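Local coordinates for protein alpha,alpha-trehalose-phosphate synthase (UDP-forming) (Burkholderia xenovorans, PDB 5V0T) that belongs to the GT-B clan of glycosyltransferases, in family 20, and binds uridine-5'-diphosphate and 6-O-phosphono-alpha-D-glucopyranose, at residues 272-277 with 305-310; 285-290 with 370-375; 400-405 with 415-420. All coordinates share one frame; numbering follows the deposited sequence.

Interaction 1: residues 272-277 with 305-310; sequences IMSVDR and VSFLQI. With UDP (uridine-5'-diphosphate), chain I; G6P (6-O-phosphono-alpha-D-glucopyranose), chain J; EDO (1,2-ethanediol), chain K.
Strands 270-275 and 305-310 are neighbours in the six-stranded parallel sheet of a GT-B glycosyltransferase, joined by a right-handed beta-alpha-beta crossover through helix 284-297. Ile272 stands beside Phe307 and Ser274 beside Gln309 on the face that carries this helix; Met273 with Leu308 and Val275 with Ile310 fill the other. Five backbone hydrogen bonds alternate along the pair, from Ile272 N to Ser306 O (2.9 Å) to Asp276 N to Ile310 O (3.0 Å). Ile272 reaches CD1 to Val305 CG2 at 3.7 Å, and Met273 and Leu308 run side by side. The Phe307 ring turns its edge to Ser274, whose OG bonds outside the pair to Tyr370 O. Past the strand end, Arg277 grips the beta-phosphate of UDP through NE to O3B (2.7 Å) and NH2 to O2B (2.9 Å), while Val275 CG1 lies 3.4 Å from UDP C5. Asp276 forms a salt bridge with Arg287 of the helix. Bent at chi2 (74°), the Gln309 chain carries its amide back across the strand end, where NE2 donates to Asp276 OD1 (2.9 Å, 172°) on the anti side, tilted out of the carboxylate plane, and also to Ile310 O from above the carbonyl plane.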
loop_
_atom_site.group_PDB
_atom_site.type_symbol
_atom_site.label_atom_id
_atom_site.label_comp_id
_atom_site.label_asym_id
_atom_site.label_seq_id
_atom_site.Cartn_x
_atom_site.Cartn_y
_atom_site.Cartn_z
ATOM N N ILE A 272 17.109 -12.617 -6.711
ATOM C CA ILE A 272 15.715 -12.199 -6.802
ATOM C C ILE A 272 15.306 -11.669 -5.433
ATOM O O ILE A 272 15.496 -12.343 -4.413
ATOM C CB ILE A 272 14.817 -13.371 -7.233
ATOM C CG1 ILE A 272 15.297 -13.958 -8.571
ATOM C CG2 ILE A 272 13.342 -12.943 -7.278
ATOM C CD1 ILE A 272 14.659 -15.318 -8.910
ATOM N N MET A 273 14.735 -10.465 -5.393
ATOM C CA MET A 273 14.395 -9.850 -4.116
ATOM C C MET A 273 12.927 -9.444 -4.057
ATOM O O MET A 273 12.384 -8.884 -5.010
ATOM C CB MET A 273 15.284 -8.631 -3.846
ATOM C CG MET A 273 14.993 -7.950 -2.488
ATOM S SD MET A 273 16.303 -6.783 -2.139
ATOM C CE MET A 273 15.686 -6.059 -0.602
ATOM N N SER A 274 12.297 -9.718 -2.917
ATOM C CA SER A 274 10.941 -9.284 -2.618
ATOM C C SER A 274 10.903 -8.677 -1.222
ATOM O O SER A 274 11.636 -9.104 -0.322
ATOM C CB SER A 274 9.939 -10.453 -2.680
ATOM O OG SER A 274 9.791 -10.976 -4.000
ATOM N N VAL A 275 10.016 -7.697 -1.043
ATOM C CA VAL A 275 9.768 -7.053 0.249
ATOM C C VAL A 275 8.268 -6.836 0.361
ATOM O O VAL A 275 7.702 -6.070 -0.427
ATOM C CB VAL A 275 10.481 -5.698 0.394
ATOM C CG1 VAL A 275 10.142 -5.100 1.746
ATOM C CG2 VAL A 275 11.997 -5.827 0.218
ATOM N N ASP A 276 7.627 -7.491 1.334
ATOM C CA ASP A 276 6.170 -7.463 1.479
ATOM C C ASP A 276 5.810 -7.666 2.938
ATOM O O ASP A 276 6.273 -8.638 3.533
ATOM C CB ASP A 276 5.479 -8.597 0.694
ATOM C CG ASP A 276 5.860 -8.649 -0.766
ATOM O OD1 ASP A 276 7.002 -9.056 -1.075
ATOM O OD2 ASP A 276 4.987 -8.334 -1.612
ATOM N N ARG A 277 4.938 -6.823 3.504
ATOM C CA ARG A 277 4.223 -7.273 4.698
ATOM C C ARG A 277 3.675 -8.672 4.419
ATOM O O ARG A 277 3.251 -8.967 3.298
ATOM C CB ARG A 277 3.085 -6.309 5.056
ATOM C CG ARG A 277 3.517 -4.938 5.609
ATOM C CD ARG A 277 2.268 -4.080 5.990
ATOM N NE ARG A 277 1.376 -3.971 4.841
ATOM C CZ ARG A 277 0.263 -4.681 4.672
ATOM N NH1 ARG A 277 -0.156 -5.527 5.607
ATOM N NH2 ARG A 277 -0.433 -4.532 3.558
ATOM N N VAL A 305 21.122 -18.850 -8.388
ATOM C CA VAL A 305 20.241 -17.751 -8.019
ATOM C C VAL A 305 19.690 -18.063 -6.637
ATOM O O VAL A 305 19.553 -19.229 -6.259
ATOM C CB VAL A 305 19.107 -17.558 -9.065
ATOM C CG1 VAL A 305 18.276 -18.829 -9.208
ATOM C CG2 VAL A 305 18.203 -16.357 -8.716
ATOM N N SER A 306 19.411 -17.019 -5.867
ATOM C CA SER A 306 18.697 -17.149 -4.605
ATOM C C SER A 306 17.614 -16.085 -4.535
ATOM O O SER A 306 17.707 -15.033 -5.170
ATOM C CB SER A 306 19.629 -17.018 -3.390
ATOM O OG SER A 306 20.300 -18.237 -3.145
ATOM N N PHE A 307 16.570 -16.391 -3.764
ATOM C CA PHE A 307 15.366 -15.577 -3.661
ATOM C C PHE A 307 15.308 -15.075 -2.217
ATOM O O PHE A 307 15.109 -15.862 -1.283
ATOM C CB PHE A 307 14.141 -16.407 -4.066
ATOM C CG PHE A 307 12.807 -15.741 -3.824
ATOM C CD1 PHE A 307 12.681 -14.360 -3.720
ATOM C CD2 PHE A 307 11.657 -16.528 -3.707
ATOM C CE1 PHE A 307 11.435 -13.767 -3.478
ATOM C CE2 PHE A 307 10.398 -15.942 -3.463
ATOM C CZ PHE A 307 10.295 -14.562 -3.364
ATOM N N LEU A 308 15.550 -13.783 -2.040
ATOM C CA LEU A 308 15.410 -13.119 -0.752
ATOM C C LEU A 308 13.979 -12.588 -0.624
ATOM O O LEU A 308 13.572 -11.694 -1.374
ATOM C CB LEU A 308 16.435 -11.989 -0.642
ATOM C CG LEU A 308 16.303 -11.090 0.595
ATOM C CD1 LEU A 308 16.527 -11.877 1.889
ATOM C CD2 LEU A 308 17.254 -9.893 0.495
ATOM N N GLN A 309 13.210 -13.134 0.330
ATOM C CA GLN A 309 11.880 -12.620 0.656
ATOM C C GLN A 309 11.945 -12.023 2.055
ATOM O O GLN A 309 12.027 -12.753 3.052
ATOM C CB GLN A 309 10.806 -13.704 0.595
ATOM C CG GLN A 309 9.435 -13.206 1.122
ATOM C CD GLN A 309 8.751 -12.268 0.135
ATOM O OE1 GLN A 309 8.445 -12.666 -0.971
ATOM N NE2 GLN A 309 8.513 -11.005 0.543
ATOM N N ILE A 310 11.930 -10.707 2.131
ATOM C CA ILE A 310 11.760 -10.018 3.403
ATOM C C ILE A 310 10.259 -9.846 3.613
ATOM O O ILE A 310 9.567 -9.250 2.775
ATOM C CB ILE A 310 12.504 -8.680 3.413
ATOM C CG1 ILE A 310 14.006 -8.941 3.316
ATOM C CG2 ILE A 310 12.181 -7.889 4.694
ATOM C CD1 ILE A 310 14.889 -7.657 3.305
HETATM N N1 UDP I . 8.910 -1.109 4.144
HETATM C C2 UDP I . 9.825 -0.753 5.122
HETATM N N3 UDP I . 10.375 -1.796 5.811
HETATM C C4 UDP I . 10.118 -3.136 5.625
HETATM C C5 UDP I . 9.163 -3.431 4.589
HETATM C C6 UDP I . 8.611 -2.428 3.889
HETATM O O2 UDP I . 10.115 0.404 5.370
HETATM O O4 UDP I . 10.704 -3.967 6.329
HETATM C "C1'" UDP I . 8.296 -0.027 3.369
HETATM C "C2'" UDP I . 8.603 -0.097 1.875
HETATM O "O2'" UDP I . 9.847 0.530 1.610
HETATM C "C3'" UDP I . 7.411 0.671 1.298
HETATM C "C4'" UDP I . 6.272 0.285 2.249
HETATM O "O4'" UDP I . 6.896 -0.141 3.479
HETATM O "O3'" UDP I . 7.596 2.083 1.328
HETATM C "C5'" UDP I . 5.350 -0.795 1.749
HETATM O "O5'" UDP I . 4.380 -0.164 0.889
HETATM P PA UDP I . 3.655 -0.969 -0.264
HETATM O O1A UDP I . 4.647 -1.782 -1.070
HETATM O O2A UDP I . 2.846 0.011 -1.029
HETATM O O3A UDP I . 2.724 -2.012 0.472
HETATM P PB UDP I . 1.819 -1.989 1.773
HETATM O O1B UDP I . 1.323 -0.542 1.848
HETATM O O2B UDP I . 0.648 -2.919 1.388
HETATM O O3B UDP I . 2.570 -2.433 2.972
HETATM C C1 G6P J . -1.537 -0.553 3.892
HETATM C C2 G6P J . -2.755 0.286 4.240
HETATM C C3 G6P J . -2.396 1.339 5.291
HETATM C C4 G6P J . -1.773 0.643 6.504
HETATM C C5 G6P J . -0.579 -0.199 6.054
HETATM C C6 G6P J . 0.090 -0.867 7.257
HETATM O O1 G6P J . -0.569 0.328 3.336
HETATM O O2 G6P J . -3.272 0.897 3.044
HETATM O O3 G6P J . -3.610 2.002 5.681
HETATM O O4 G6P J . -1.315 1.630 7.452
HETATM O O5 G6P J . -1.002 -1.164 5.078
HETATM O O6 G6P J . -0.875 -1.641 7.989
HETATM P P G6P J . -1.125 -1.330 9.550
HETATM O O1P G6P J . 0.097 -1.829 10.278
HETATM O O2P G6P J . -2.399 -2.061 9.867
HETATM O O3P G6P J . -1.258 0.174 9.630
HETATM C C1 EDO K . 22.786 -17.714 -0.748
HETATM O O1 EDO K . 23.047 -17.938 -2.141
HETATM C C2 EDO K . 22.084 -18.943 -0.179
HETATM O O2 EDO K . 23.036 -20.003 0.015
#

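Interaction 2: residues 285-290 with 370-375; sequences VERFRA and YVTPLR
Arg287 of helix 284-297 lies against Tyr370 and Thr372, where strand 368-371 runs out into the loop that follows it in this Rossmann-like half of a GT-B fold. Two hydrogen bonds tie the segments. Tyr370 OH gives its proton to Arg287 O at 2.8 Å, in the carbonyl plane and on a lone pair, so the phenol hydrogen-bonds to a carbonyl of the helix backbone. Arg287 NE donates to Thr372 OG1 (2.9 Å), which sits a little out of the guanidinium plane. The threonine oxygen is held between its own backbone N and carbonyl carbon (chi1 67°), turned to the arginine.

Between these polar ends the contact is CH-pi. Arg287 CG rests over the face of the Tyr370 ring, 3.5 Å from its centroid and displaced toward the CE2 rim. The two side chains run past each other in opposite directions, each starting from its own backbone and ending near the partner's. A bend at chi3 (-49°) then turns the guanidinium at 44° to the ring, with Tyr370 O over one of its faces, while NH1 continues to Asp276 at the end of strand 270-275.

Van der Waals contacts flank this centre. Ala290 CB meets Tyr370 OH at 3.4 Å, and both methyls of Leu374 approach the Glu286 carboxylate, CD1 lying 4.0 Å from OE2.

Helix 420-432 packs against the contact, with Met423 against Ala290 and Thr372, and Leu427 against Tyr370; strand 396-400 pairs with Val371, and helix 319-339 packs on Phe288.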
loop_
_atom_site.group_PDB
_atom_site.type_symbol
_atom_site.label_atom_id
_atom_site.label_comp_id
_atom_site.label_asym_id
_atom_site.label_seq_id
_atom_site.Cartn_x
_atom_site.Cartn_y
_atom_site.Cartn_z
ATOM N N VAL A 285 2.409 -17.113 -1.525
ATOM C CA VAL A 285 2.452 -18.549 -1.822
ATOM C C VAL A 285 2.638 -18.769 -3.316
ATOM O O VAL A 285 3.480 -19.568 -3.737
ATOM C CB VAL A 285 1.192 -19.265 -1.296
ATOM C CG1 VAL A 285 1.113 -20.717 -1.854
ATOM C CG2 VAL A 285 1.213 -19.298 0.237
ATOM N N GLU A 286 1.877 -18.040 -4.144
ATOM C CA GLU A 286 2.021 -18.191 -5.593
ATOM C C GLU A 286 3.413 -17.774 -6.036
ATOM O O GLU A 286 4.009 -18.395 -6.926
ATOM C CB GLU A 286 0.972 -17.350 -6.333
ATOM C CG GLU A 286 -0.483 -17.823 -6.155
ATOM C CD GLU A 286 -1.118 -17.337 -4.863
ATOM O OE1 GLU A 286 -0.434 -16.680 -4.052
ATOM O OE2 GLU A 286 -2.322 -17.598 -4.661
ATOM N N ARG A 287 3.932 -16.712 -5.432
ATOM C CA ARG A 287 5.271 -16.219 -5.730
ATOM C C ARG A 287 6.335 -17.277 -5.439
ATOM O O ARG A 287 7.254 -17.499 -6.244
ATOM C CB ARG A 287 5.510 -14.964 -4.897
ATOM C CG ARG A 287 6.796 -14.309 -5.144
ATOM C CD ARG A 287 6.947 -13.048 -4.374
ATOM N NE ARG A 287 5.801 -12.142 -4.474
ATOM C CZ ARG A 287 5.737 -11.019 -3.780
ATOM N NH1 ARG A 287 6.751 -10.731 -2.982
ATOM N NH2 ARG A 287 4.679 -10.201 -3.860
ATOM N N PHE A 288 6.236 -17.929 -4.279
ATOM C CA PHE A 288 7.181 -18.998 -3.947
ATOM C C PHE A 288 7.032 -20.172 -4.910
ATOM O O PHE A 288 8.029 -20.756 -5.345
ATOM C CB PHE A 288 6.977 -19.471 -2.500
ATOM C CG PHE A 288 7.605 -18.571 -1.438
ATOM C CD1 PHE A 288 7.711 -17.197 -1.620
ATOM C CD2 PHE A 288 8.071 -19.123 -0.248
ATOM C CE1 PHE A 288 8.270 -16.376 -0.634
ATOM C CE2 PHE A 288 8.634 -18.318 0.750
ATOM C CZ PHE A 288 8.732 -16.935 0.549
ATOM N N ARG A 289 5.792 -20.533 -5.250
ATOM C CA ARG A 289 5.566 -21.656 -6.158
ATOM C C ARG A 289 6.132 -21.397 -7.551
ATOM O O ARG A 289 6.571 -22.340 -8.223
ATOM C CB ARG A 289 4.067 -21.977 -6.226
ATOM C CG ARG A 289 3.567 -22.549 -4.909
ATOM C CD ARG A 289 2.094 -22.941 -4.892
ATOM N NE ARG A 289 1.804 -23.534 -3.590
ATOM C CZ ARG A 289 0.619 -23.988 -3.202
ATOM N NH1 ARG A 289 -0.420 -23.935 -4.022
ATOM N NH2 ARG A 289 0.482 -24.497 -1.986
ATOM N N ALA A 290 6.129 -20.147 -8.010
ATOM C CA ALA A 290 6.698 -19.880 -9.329
ATOM C C ALA A 290 8.224 -19.898 -9.301
ATOM O O ALA A 290 8.847 -20.276 -10.297
ATOM C CB ALA A 290 6.180 -18.542 -9.855
ATOM N N TYR A 370 10.793 -8.630 -7.459
ATOM C CA TYR A 370 9.740 -9.642 -7.622
ATOM C C TYR A 370 8.539 -9.183 -6.781
ATOM O O TYR A 370 8.512 -9.384 -5.562
ATOM C CB TYR A 370 10.300 -10.999 -7.178
ATOM C CG TYR A 370 9.547 -12.257 -7.550
ATOM C CD1 TYR A 370 8.571 -12.277 -8.557
ATOM C CD2 TYR A 370 9.830 -13.449 -6.883
ATOM C CE1 TYR A 370 7.906 -13.458 -8.876
ATOM C CE2 TYR A 370 9.184 -14.610 -7.190
ATOM C CZ TYR A 370 8.220 -14.619 -8.178
ATOM O OH TYR A 370 7.579 -15.802 -8.448
ATOM N N VAL A 371 7.557 -8.571 -7.443
ATOM C CA VAL A 371 6.444 -7.868 -6.805
ATOM C C VAL A 371 5.147 -8.380 -7.434
ATOM O O VAL A 371 4.716 -7.868 -8.471
ATOM C CB VAL A 371 6.577 -6.345 -6.967
ATOM C CG1 VAL A 371 5.472 -5.607 -6.207
ATOM C CG2 VAL A 371 7.995 -5.856 -6.523
ATOM N N THR A 372 4.503 -9.373 -6.813
ATOM C CA THR A 372 3.373 -10.056 -7.460
ATOM C C THR A 372 2.121 -10.144 -6.584
ATOM O O THR A 372 1.500 -11.203 -6.479
ATOM C CB THR A 372 3.787 -11.451 -7.928
ATOM O OG1 THR A 372 4.053 -12.285 -6.798
ATOM C CG2 THR A 372 5.032 -11.391 -8.790
ATOM N N PRO A 373 1.665 -9.027 -6.012
ATOM C CA PRO A 373 0.475 -9.090 -5.151
ATOM C C PRO A 373 -0.749 -9.549 -5.931
ATOM O O PRO A 373 -0.914 -9.249 -7.120
ATOM C CB PRO A 373 0.317 -7.645 -4.651
ATOM C CG PRO A 373 0.946 -6.820 -5.728
ATOM C CD PRO A 373 2.097 -7.638 -6.255
ATOM N N LEU A 374 -1.619 -10.296 -5.243
ATOM C CA LEU A 374 -2.900 -10.681 -5.838
ATOM C C LEU A 374 -3.771 -9.460 -6.109
ATOM O O LEU A 374 -4.487 -9.403 -7.119
ATOM C CB LEU A 374 -3.630 -11.666 -4.921
ATOM C CG LEU A 374 -2.832 -12.971 -4.741
ATOM C CD1 LEU A 374 -3.398 -13.855 -3.635
ATOM C CD2 LEU A 374 -2.771 -13.752 -6.055
ATOM N N ARG A 375 -3.720 -8.477 -5.216
ATOM C CA ARG A 375 -4.396 -7.190 -5.360
ATOM C C ARG A 375 -3.605 -6.193 -4.540
ATOM O O ARG A 375 -3.187 -6.510 -3.423
ATOM C CB ARG A 375 -5.840 -7.202 -4.834
ATOM C CG ARG A 375 -6.799 -8.150 -5.538
ATOM C CD ARG A 375 -7.248 -7.572 -6.882
ATOM N NE ARG A 375 -8.026 -8.548 -7.634
ATOM C CZ ARG A 375 -8.652 -8.291 -8.779
ATOM N NH1 ARG A 375 -9.321 -9.255 -9.384
ATOM N NH2 ARG A 375 -8.602 -7.076 -9.315
#

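Interaction 3: residues 400-405 with 415-420; sequences SRFAGA and VNPVDI
Arg401 N donates to Val415 O at 2.9 Å and 165°, the one hydrogen bond between the two segments, placed where strands 396-400 and 413-415 end at the margin of the parallel sheet. The same carbonyl oxygen receives a CA-H...O contact from Ser400 CA (3.4 Å), as expected of a parallel bridge between Ser400 and Val415.

Beyond this bridge the side chains of the two turns meet. Pro417 meets two partners through its CG-CD edge: CG comes 3.3 Å from Ser400 OG, and CD 3.8 Å from Phe402 CD2. Phe402 turns its edge to Asn416 as well, with OD1 lying in the ring plane, 3.8 Å from CE2, and the amide almost perpendicular to the ring. Arg401 CG lies over the centre of one face of the Phe402 ring.

Each segment is shaped by a type I turn. In 400-403, Ser400 OG, anti to its own N (chi1 172°), accepts from Phe402 N at 3.0 Å in an ST turn, consistent with the placing of Phe402 beside the proline; the hydroxyl in turn donates to Pro373 O, outside the two segments. In 416-419, Asn416 OD1 accepts from Val418 N (3.0 Å) in an Asx turn, which holds the amide beside the Phe402 edge. Asp419 then takes the N-cap position, its OD1 bonded to Gly422 N.

The second segment leads from edge strand 413-415 into helix 420-432, which packs on Val415 through Met423 and Ala426, while Ile420 leans on helix 284-297 at Glu286 and Ala290.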
loop_
_atom_site.group_PDB
_atom_site.type_symbol
_atom_site.label_atom_id
_atom_site.label_comp_id
_atom_site.label_asym_id
_atom_site.label_seq_id
_atom_site.Cartn_x
_atom_site.Cartn_y
_atom_site.Cartn_z
ATOM N N SER A 400 2.927 -7.819 -10.769
ATOM C CA SER A 400 1.547 -8.266 -10.936
ATOM C C SER A 400 0.699 -7.228 -11.667
ATOM O O SER A 400 0.697 -6.047 -11.306
ATOM C CB SER A 400 0.919 -8.534 -9.575
ATOM O OG SER A 400 -0.458 -8.788 -9.740
ATOM N N ARG A 401 -0.074 -7.681 -12.664
ATOM C CA ARG A 401 -1.032 -6.790 -13.317
ATOM C C ARG A 401 -2.069 -6.233 -12.339
ATOM O O ARG A 401 -2.751 -5.255 -12.663
ATOM C CB ARG A 401 -1.767 -7.524 -14.444
ATOM C CG ARG A 401 -2.760 -8.582 -13.945
ATOM C CD ARG A 401 -3.687 -9.019 -15.061
ATOM N NE ARG A 401 -4.472 -7.898 -15.564
ATOM C CZ ARG A 401 -4.901 -7.785 -16.818
ATOM N NH1 ARG A 401 -4.611 -8.722 -17.712
ATOM N NH2 ARG A 401 -5.612 -6.728 -17.178
ATOM N N PHE A 402 -2.209 -6.827 -11.155
ATOM C CA PHE A 402 -3.199 -6.353 -10.196
ATOM C C PHE A 402 -2.628 -5.384 -9.176
ATOM O O PHE A 402 -3.361 -4.952 -8.276
ATOM C CB PHE A 402 -3.843 -7.537 -9.473
ATOM C CG PHE A 402 -4.540 -8.490 -10.405
ATOM C CD1 PHE A 402 -5.652 -8.080 -11.126
ATOM C CD2 PHE A 402 -4.058 -9.778 -10.579
ATOM C CE1 PHE A 402 -6.303 -8.954 -12.007
ATOM C CE2 PHE A 402 -4.703 -10.667 -11.457
ATOM C CZ PHE A 402 -5.829 -10.248 -12.167
ATOM N N ALA A 403 -1.346 -5.057 -9.267
ATOM C CA ALA A 403 -0.816 -3.917 -8.532
ATOM C C ALA A 403 -1.190 -2.634 -9.265
ATOM O O ALA A 403 -1.089 -2.557 -10.496
ATOM C CB ALA A 403 0.708 -4.007 -8.412
ATOM N N GLY A 404 -1.641 -1.630 -8.509
ATOM C CA GLY A 404 -1.990 -0.351 -9.123
ATOM C C GLY A 404 -0.837 0.251 -9.908
ATOM O O GLY A 404 -1.048 0.899 -10.941
ATOM N N ALA A 405 0.397 0.008 -9.459
ATOM C CA ALA A 405 1.565 0.518 -10.184
ATOM C C ALA A 405 1.675 -0.034 -11.605
ATOM O O ALA A 405 2.346 0.581 -12.439
ATOM C CB ALA A 405 2.842 0.192 -9.407
ATOM N N VAL A 415 2.774 -9.777 -15.014
ATOM C CA VAL A 415 2.393 -11.171 -14.871
ATOM C C VAL A 415 1.046 -11.256 -14.172
ATOM O O VAL A 415 0.626 -10.343 -13.461
ATOM C CB VAL A 415 3.444 -11.992 -14.090
ATOM C CG1 VAL A 415 4.787 -11.978 -14.825
ATOM C CG2 VAL A 415 3.609 -11.446 -12.706
ATOM N N ASN A 416 0.371 -12.373 -14.397
ATOM C CA ASN A 416 -0.794 -12.734 -13.605
ATOM C C ASN A 416 -0.332 -13.695 -12.525
ATOM O O ASN A 416 0.138 -14.795 -12.857
ATOM C CB ASN A 416 -1.863 -13.380 -14.479
ATOM C CG ASN A 416 -3.172 -13.619 -13.728
ATOM O OD1 ASN A 416 -3.175 -14.003 -12.560
ATOM N ND2 ASN A 416 -4.278 -13.364 -14.390
ATOM N N PRO A 417 -0.441 -13.344 -11.239
ATOM C CA PRO A 417 0.114 -14.220 -10.185
ATOM C C PRO A 417 -0.521 -15.601 -10.112
ATOM O O PRO A 417 0.126 -16.538 -9.628
ATOM C CB PRO A 417 -0.133 -13.431 -8.885
ATOM C CG PRO A 417 -0.543 -12.063 -9.303
ATOM C CD PRO A 417 -1.103 -12.149 -10.692
ATOM N N VAL A 418 -1.761 -15.781 -10.569
ATOM C CA VAL A 418 -2.404 -17.093 -10.602
ATOM C C VAL A 418 -1.684 -18.047 -11.550
ATOM O O VAL A 418 -1.773 -19.271 -11.406
ATOM C CB VAL A 418 -3.880 -16.913 -11.010
ATOM C CG1 VAL A 418 -4.572 -18.243 -11.212
ATOM C CG2 VAL A 418 -4.623 -16.076 -9.962
ATOM N N ASP A 419 -0.982 -17.503 -12.546
ATOM C CA ASP A 419 -0.349 -18.301 -13.600
ATOM C C ASP A 419 1.071 -18.634 -13.162
ATOM O O ASP A 419 2.015 -17.872 -13.391
ATOM C CB ASP A 419 -0.377 -17.533 -14.916
ATOM C CG ASP A 419 0.165 -18.324 -16.085
ATOM O OD1 ASP A 419 0.656 -19.476 -15.929
ATOM O OD2 ASP A 419 0.087 -17.768 -17.191
ATOM N N ILE A 420 1.228 -19.798 -12.532
ATOM C CA ILE A 420 2.522 -20.155 -11.960
ATOM C C ILE A 420 3.586 -20.265 -13.046
ATOM O O ILE A 420 4.725 -19.807 -12.869
ATOM C CB ILE A 420 2.404 -21.453 -11.143
ATOM C CG1 ILE A 420 1.373 -21.271 -10.029
ATOM C CG2 ILE A 420 3.768 -21.838 -10.543
ATOM C CD1 ILE A 420 1.639 -20.066 -9.095
#

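From the N terminus, strand 270-275 opens interaction 1, and helix 284-297 opens interaction 2 before strand 305-310 closes the first by completing a beta-alpha-beta unit. The two therefore cross. Interaction 2 closes only at 370-375, after a span of 79 residues, bringing the helix over strand 368-371, the sheet neighbour of 270-275. Interaction 3 follows in series and closes a short loop of nine residues at the sheet edge. Interactions 1 and 2 meet between the end of strand 270-275 and the helix; 2 and 3 meet where Ser400 bonds to Val371 and Pro373. Interactions 1 and 3 stay about 9 Å apart at their nearest atoms, joined through interaction 2.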